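Local coordinates for protein predicted phosphatase, HAD family (Clostridium acetobutylicum, PDB 3MC1) that is a predicted phosphatase of the haloacid dehalogenase (HAD) family, probably hydrolysing phosphorylated substrates at a metal-dependent active site, at residues K144-M152 / Y170-L180. Sequence-based numbering, arbitrary orientation.
Sequences KEDVIRYAM and YDVIGALKNNL
Glu145 and Gly174 mark the crossing of helices 144-155 and 169-176, which pack on each other and both touch Met164 of strand 162-166 in the parallel sheet of this HAD-type Rossmann-like domain. Their CA atoms lie 3.9 Å apart. The axes of the two short helical segments approach to 8.0 Å, at a crossing angle of -48°. With no side chain on Gly174, Lys144 CG and Ile148 CD1 pack against its backbone.

The polar contacts centre on Asn178, in the Schellman turn that ends helix 169-176 and has Asn179 as its C-prime residue. Asn178 ND2 bonds Glu145 O at 3.0 Å, nearly straight (167°) and on a carbonyl lone pair, and also bonds Gly174 O, with both acceptors close to the amide plane; this fixes the amide's rotation. Asn178 OD1 then sits over one face of the Arg149 guanidinium, offset toward the rim, at an angle too poor for a hydrogen bond to NH1, whereas Arg149 NH2 donates edge-on to Lys177 O (2.9 Å), from above that carbonyl's plane. Arg149 NH2 also makes a weak, salt-bridging bond to Glu145 OE2.

Apolar packing follows: Ile148 CG2 meets Leu180 CD1 at 3.8 Å, and selenomethionine Met152 reaches Leu180 tip to tip.

Towards the sodium site of Asp10, Asp12 and Asp167, Lys144 is bent at three successive torsions, curling its ammonium back to Asp171, whose OD2 accepts from Arg168 N. In this salt bridge Lys144 NZ lies 2.5 Å from Asp171 OD1, 50° out of the carboxylate plane.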
ATOM      1  N   LYS A 144      -3.444   7.736  -3.299  1.00 16.71           N
ATOM      2  CA  LYS A 144      -2.004   7.529  -3.348  1.00 18.86           C
ATOM      3  C   LYS A 144      -1.253   8.828  -3.644  1.00 17.40           C
ATOM      4  O   LYS A 144      -0.251   9.139  -2.998  1.00 18.06           O
ATOM      5  CB  LYS A 144      -1.682   6.455  -4.398  1.00 22.46           C
ATOM      6  CG  LYS A 144      -0.259   5.922  -4.357  1.00 23.84           C
ATOM      7  CD  LYS A 144       0.143   5.388  -2.980  1.00 28.58           C
ATOM      8  CE  LYS A 144      -0.846   4.355  -2.433  1.00 30.28           C
ATOM      9  NZ  LYS A 144      -1.121   3.227  -3.374  1.00 35.60           N
ATOM     10  N   GLU A 145      -1.746   9.585  -4.617  1.00 16.38           N
ATOM     11  CA  GLU A 145      -1.127  10.857  -4.977  1.00 17.40           C
ATOM     12  C   GLU A 145      -1.075  11.804  -3.785  1.00 15.99           C
ATOM     13  O   GLU A 145      -0.049  12.415  -3.509  1.00 16.42           O
ATOM     14  CB  GLU A 145      -1.915  11.545  -6.090  1.00 20.29           C
ATOM     15  CG  GLU A 145      -1.534  13.007  -6.272  1.00 26.24           C
ATOM     16  CD  GLU A 145      -2.469  13.750  -7.205  1.00 29.49           C
ATOM     17  OE1 GLU A 145      -3.689  13.744  -6.947  1.00 34.59           O
ATOM     18  OE2 GLU A 145      -1.981  14.344  -8.190  1.00 32.10           O
ATOM     19  N   ASP A 146      -2.190  11.919  -3.074  1.00 15.45           N
ATOM     20  CA  ASP A 146      -2.255  12.836  -1.939  1.00 16.77           C
ATOM     21  C   ASP A 146      -1.413  12.425  -0.737  1.00 15.72           C
ATOM     22  O   ASP A 146      -0.870  13.280  -0.042  1.00 16.07           O
ATOM     23  CB  ASP A 146      -3.713  13.046  -1.504  1.00 18.03           C
ATOM     24  CG  ASP A 146      -4.585  13.663  -2.605  1.00 22.49           C
ATOM     25  OD1 ASP A 146      -4.031  14.210  -3.588  1.00 22.57           O
ATOM     26  OD2 ASP A 146      -5.835  13.612  -2.476  1.00 23.00           O
ATOM     27  N   VAL A 147      -1.296  11.126  -0.477  1.00 14.03           N
ATOM     28  CA  VAL A 147      -0.505  10.684   0.665  1.00 14.72           C
ATOM     29  C   VAL A 147       0.989  10.814   0.369  1.00 15.42           C
ATOM     30  O   VAL A 147       1.777  11.192   1.241  1.00 13.18           O
ATOM     31  CB  VAL A 147      -0.855   9.224   1.055  1.00 16.08           C
ATOM     32  CG1 VAL A 147       0.077   8.725   2.146  1.00 16.91           C
ATOM     33  CG2 VAL A 147      -2.296   9.167   1.548  1.00 17.22           C
ATOM     34  N   ILE A 148       1.379  10.511  -0.865  1.00 13.58           N
ATOM     35  CA  ILE A 148       2.781  10.638  -1.237  1.00 14.05           C
ATOM     36  C   ILE A 148       3.171  12.125  -1.145  1.00 14.07           C
ATOM     37  O   ILE A 148       4.219  12.470  -0.605  1.00 13.04           O
ATOM     38  CB  ILE A 148       3.028  10.115  -2.675  1.00 12.68           C
ATOM     39  CG1 ILE A 148       2.930   8.581  -2.693  1.00 11.91           C
ATOM     40  CG2 ILE A 148       4.397  10.580  -3.169  1.00 14.92           C
ATOM     41  CD1 ILE A 148       2.947   7.944  -4.099  1.00 10.81           C
ATOM     42  N   ARG A 149       2.306  12.996  -1.662  1.00 15.17           N
ATOM     43  CA  ARG A 149       2.566  14.434  -1.648  1.00 15.19           C
ATOM     44  C   ARG A 149       2.707  14.963  -0.224  1.00 15.60           C
ATOM     45  O   ARG A 149       3.570  15.792   0.047  1.00 15.51           O
ATOM     46  CB  ARG A 149       1.438  15.190  -2.368  1.00 17.73           C
ATOM     47  CG  ARG A 149       1.765  16.655  -2.652  1.00 19.16           C
ATOM     48  CD  ARG A 149       0.667  17.344  -3.452  1.00 23.27           C
ATOM     49  NE  ARG A 149       0.317  16.625  -4.675  1.00 25.81           N
ATOM     50  CZ  ARG A 149       1.137  16.448  -5.706  1.00 29.27           C
ATOM     51  NH1 ARG A 149       2.368  16.938  -5.667  1.00 28.47           N
ATOM     52  NH2 ARG A 149       0.722  15.788  -6.784  1.00 29.43           N
ATOM     53  N   TYR A 150       1.853  14.490   0.680  1.00 15.14           N
ATOM     54  CA  TYR A 150       1.900  14.926   2.071  1.00 15.54           C
ATOM     55  C   TYR A 150       3.141  14.367   2.756  1.00 16.04           C
ATOM     56  O   TYR A 150       3.764  15.046   3.560  1.00 15.84           O
ATOM     57  CB  TYR A 150       0.643  14.472   2.828  1.00 16.83           C
ATOM     58  CG  TYR A 150       0.552  15.012   4.245  1.00 16.08           C
ATOM     59  CD1 TYR A 150       0.453  16.383   4.493  1.00 17.46           C
ATOM     60  CD2 TYR A 150       0.583  14.153   5.337  1.00 15.26           C
ATOM     61  CE1 TYR A 150       0.390  16.882   5.804  1.00 15.91           C
ATOM     62  CE2 TYR A 150       0.524  14.636   6.642  1.00 15.49           C
ATOM     63  CZ  TYR A 150       0.428  15.997   6.874  1.00 16.24           C
ATOM     64  OH  TYR A 150       0.376  16.457   8.177  1.00 13.80           O
ATOM     65  N   ALA A 151       3.496  13.128   2.441  1.00 15.13           N
ATOM     66  CA  ALA A 151       4.678  12.514   3.038  1.00 15.47           C
ATOM     67  C   ALA A 151       5.919  13.305   2.614  1.00 17.26           C
ATOM     68  O   ALA A 151       6.787  13.613   3.436  1.00 15.62           O
ATOM     69  CB  ALA A 151       4.800  11.061   2.586  1.00 15.38           C
HETATM   70  N   MSE A 152       5.996  13.628   1.326  1.00 16.64           N
HETATM   71  CA  MSE A 152       7.123  14.386   0.811  1.00 19.78           C
HETATM   72  C   MSE A 152       7.151  15.774   1.456  1.00 19.05           C
HETATM   73  O   MSE A 152       8.201  16.235   1.904  1.00 20.87           O
HETATM   74  CB  MSE A 152       7.027  14.477  -0.711  1.00 21.63           C
HETATM   75  CG  MSE A 152       7.207  13.119  -1.387  1.00 25.31           C
HETATM   76 SE   MSE A 152       7.085  13.192  -3.312  1.00 34.29          SE
HETATM   77  CE  MSE A 152       8.811  14.002  -3.684  1.00 27.37           C
ATOM     78  N   TYR A 170      -2.169   2.094  -9.146  1.00 20.38           N
ATOM     79  CA  TYR A 170      -2.438   3.261  -8.314  1.00 21.51           C
ATOM     80  C   TYR A 170      -1.139   3.842  -7.763  1.00 20.55           C
ATOM     81  O   TYR A 170      -1.004   5.062  -7.598  1.00 17.03           O
ATOM     82  CB  TYR A 170      -3.363   2.868  -7.167  1.00 24.64           C
ATOM     83  CG  TYR A 170      -4.645   2.233  -7.650  1.00 29.57           C
ATOM     84  CD1 TYR A 170      -5.602   2.987  -8.328  1.00 31.55           C
ATOM     85  CD2 TYR A 170      -4.883   0.868  -7.474  1.00 31.10           C
ATOM     86  CE1 TYR A 170      -6.767   2.403  -8.822  1.00 34.78           C
ATOM     87  CE2 TYR A 170      -6.047   0.268  -7.968  1.00 34.63           C
ATOM     88  CZ  TYR A 170      -6.984   1.043  -8.642  1.00 35.74           C
ATOM     89  OH  TYR A 170      -8.132   0.466  -9.140  1.00 38.10           O
ATOM     90  N   ASP A 171      -0.188   2.959  -7.472  1.00 17.51           N
ATOM     91  CA  ASP A 171       1.098   3.391  -6.960  1.00 17.56           C
ATOM     92  C   ASP A 171       1.884   4.107  -8.049  1.00 17.70           C
ATOM     93  O   ASP A 171       2.523   5.128  -7.793  1.00 18.64           O
ATOM     94  CB  ASP A 171       1.871   2.187  -6.441  1.00 16.44           C
ATOM     95  CG  ASP A 171       1.205   1.570  -5.232  1.00 15.88           C
ATOM     96  OD1 ASP A 171       1.062   2.296  -4.231  1.00 17.94           O
ATOM     97  OD2 ASP A 171       0.821   0.384  -5.281  1.00 17.11           O
ATOM     98  N   VAL A 172       1.826   3.577  -9.267  1.00 16.83           N
ATOM     99  CA  VAL A 172       2.529   4.179 -10.395  1.00 17.00           C
ATOM    100  C   VAL A 172       1.940   5.556 -10.690  1.00 16.37           C
ATOM    101  O   VAL A 172       2.674   6.531 -10.843  1.00 15.55           O
ATOM    102  CB  VAL A 172       2.421   3.293 -11.667  1.00 17.33           C
ATOM    103  CG1 VAL A 172       3.204   3.924 -12.809  1.00 15.89           C
ATOM    104  CG2 VAL A 172       2.955   1.893 -11.379  1.00 16.20           C
ATOM    105  N   ILE A 173       0.615   5.625 -10.758  1.00 16.78           N
ATOM    106  CA  ILE A 173      -0.079   6.878 -11.023  1.00 18.54           C
ATOM    107  C   ILE A 173       0.230   7.902  -9.924  1.00 18.32           C
ATOM    108  O   ILE A 173       0.500   9.071 -10.211  1.00 17.14           O
ATOM    109  CB  ILE A 173      -1.613   6.637 -11.118  1.00 19.52           C
ATOM    110  CG1 ILE A 173      -1.904   5.662 -12.263  1.00 21.77           C
ATOM    111  CG2 ILE A 173      -2.349   7.952 -11.334  1.00 20.66           C
ATOM    112  CD1 ILE A 173      -3.311   5.099 -12.280  1.00 21.52           C
ATOM    113  N   GLY A 174       0.196   7.457  -8.670  1.00 18.39           N
ATOM    114  CA  GLY A 174       0.483   8.346  -7.552  1.00 16.44           C
ATOM    115  C   GLY A 174       1.911   8.865  -7.599  1.00 15.45           C
ATOM    116  O   GLY A 174       2.176  10.017  -7.246  1.00 15.22           O
ATOM    117  N   ALA A 175       2.830   8.013  -8.039  1.00 16.24           N
ATOM    118  CA  ALA A 175       4.240   8.387  -8.144  1.00 17.24           C
ATOM    119  C   ALA A 175       4.417   9.392  -9.274  1.00 17.96           C
ATOM    120  O   ALA A 175       5.051  10.435  -9.107  1.00 18.80           O
ATOM    121  CB  ALA A 175       5.092   7.151  -8.408  1.00 16.70           C
ATOM    122  N   LEU A 176       3.850   9.072 -10.429  1.00 19.13           N
ATOM    123  CA  LEU A 176       3.942   9.959 -11.583  1.00 21.10           C
ATOM    124  C   LEU A 176       3.433  11.350 -11.225  1.00 19.34           C
ATOM    125  O   LEU A 176       4.076  12.351 -11.540  1.00 20.12           O
ATOM    126  CB  LEU A 176       3.133   9.387 -12.752  1.00 24.47           C
ATOM    127  CG  LEU A 176       3.650   8.059 -13.333  1.00 28.42           C
ATOM    128  CD1 LEU A 176       2.641   7.476 -14.327  1.00 30.14           C
ATOM    129  CD2 LEU A 176       5.000   8.293 -14.009  1.00 30.82           C
ATOM    130  N   LYS A 177       2.285  11.405 -10.558  1.00 17.48           N
ATOM    131  CA  LYS A 177       1.681  12.675 -10.163  1.00 18.94           C
ATOM    132  C   LYS A 177       2.521  13.508  -9.200  1.00 18.96           C
ATOM    133  O   LYS A 177       2.245  14.691  -8.989  1.00 19.94           O
ATOM    134  CB  LYS A 177       0.294  12.434  -9.560  1.00 20.02           C
ATOM    135  CG  LYS A 177      -0.690  11.898 -10.581  1.00 23.33           C
ATOM    136  CD  LYS A 177      -2.115  11.944 -10.070  1.00 28.09           C
ATOM    137  CE  LYS A 177      -3.096  11.668 -11.197  1.00 29.51           C
ATOM    138  NZ  LYS A 177      -4.505  11.754 -10.727  1.00 33.34           N
ATOM    139  N   ASN A 178       3.539  12.884  -8.618  1.00 19.54           N
ATOM    140  CA  ASN A 178       4.439  13.559  -7.692  1.00 19.26           C
ATOM    141  C   ASN A 178       5.836  13.628  -8.309  1.00 19.37           C
ATOM    142  O   ASN A 178       6.820  13.919  -7.631  1.00 17.36           O
ATOM    143  CB  ASN A 178       4.487  12.803  -6.361  1.00 18.79           C
ATOM    144  CG  ASN A 178       3.338  13.164  -5.448  1.00 17.34           C
ATOM    145  OD1 ASN A 178       3.331  14.239  -4.838  1.00 18.25           O
ATOM    146  ND2 ASN A 178       2.349  12.277  -5.352  1.00 18.64           N
ATOM    147  N   ASN A 179       5.909  13.346  -9.604  1.00 20.37           N
ATOM    148  CA  ASN A 179       7.174  13.373 -10.324  1.00 21.98           C
ATOM    149  C   ASN A 179       8.232  12.447  -9.762  1.00 21.26           C
ATOM    150  O   ASN A 179       9.423  12.775  -9.743  1.00 20.15           O
ATOM    151  CB  ASN A 179       7.709  14.800 -10.381  1.00 24.15           C
ATOM    152  CG  ASN A 179       6.842  15.691 -11.230  1.00 28.50           C
ATOM    153  OD1 ASN A 179       6.527  15.353 -12.374  1.00 29.26           O
ATOM    154  ND2 ASN A 179       6.441  16.831 -10.680  1.00 30.84           N
ATOM    155  N   LEU A 180       7.797  11.275  -9.325  1.00 20.23           N
ATOM    156  CA  LEU A 180       8.714  10.297  -8.771  1.00 20.56           C
ATOM    157  C   LEU A 180       8.797   9.059  -9.636  1.00 19.96           C
ATOM    158  O   LEU A 180       7.794   8.602 -10.190  1.00 20.83           O
ATOM    159  CB  LEU A 180       8.259   9.841  -7.385  1.00 23.29           C
ATOM    160  CG  LEU A 180       8.236  10.794  -6.200  1.00 24.64           C
ATOM    161  CD1 LEU A 180       7.730  10.018  -4.984  1.00 25.54           C
ATOM    162  CD2 LEU A 180       9.633  11.346  -5.950  1.00 24.27           C
TER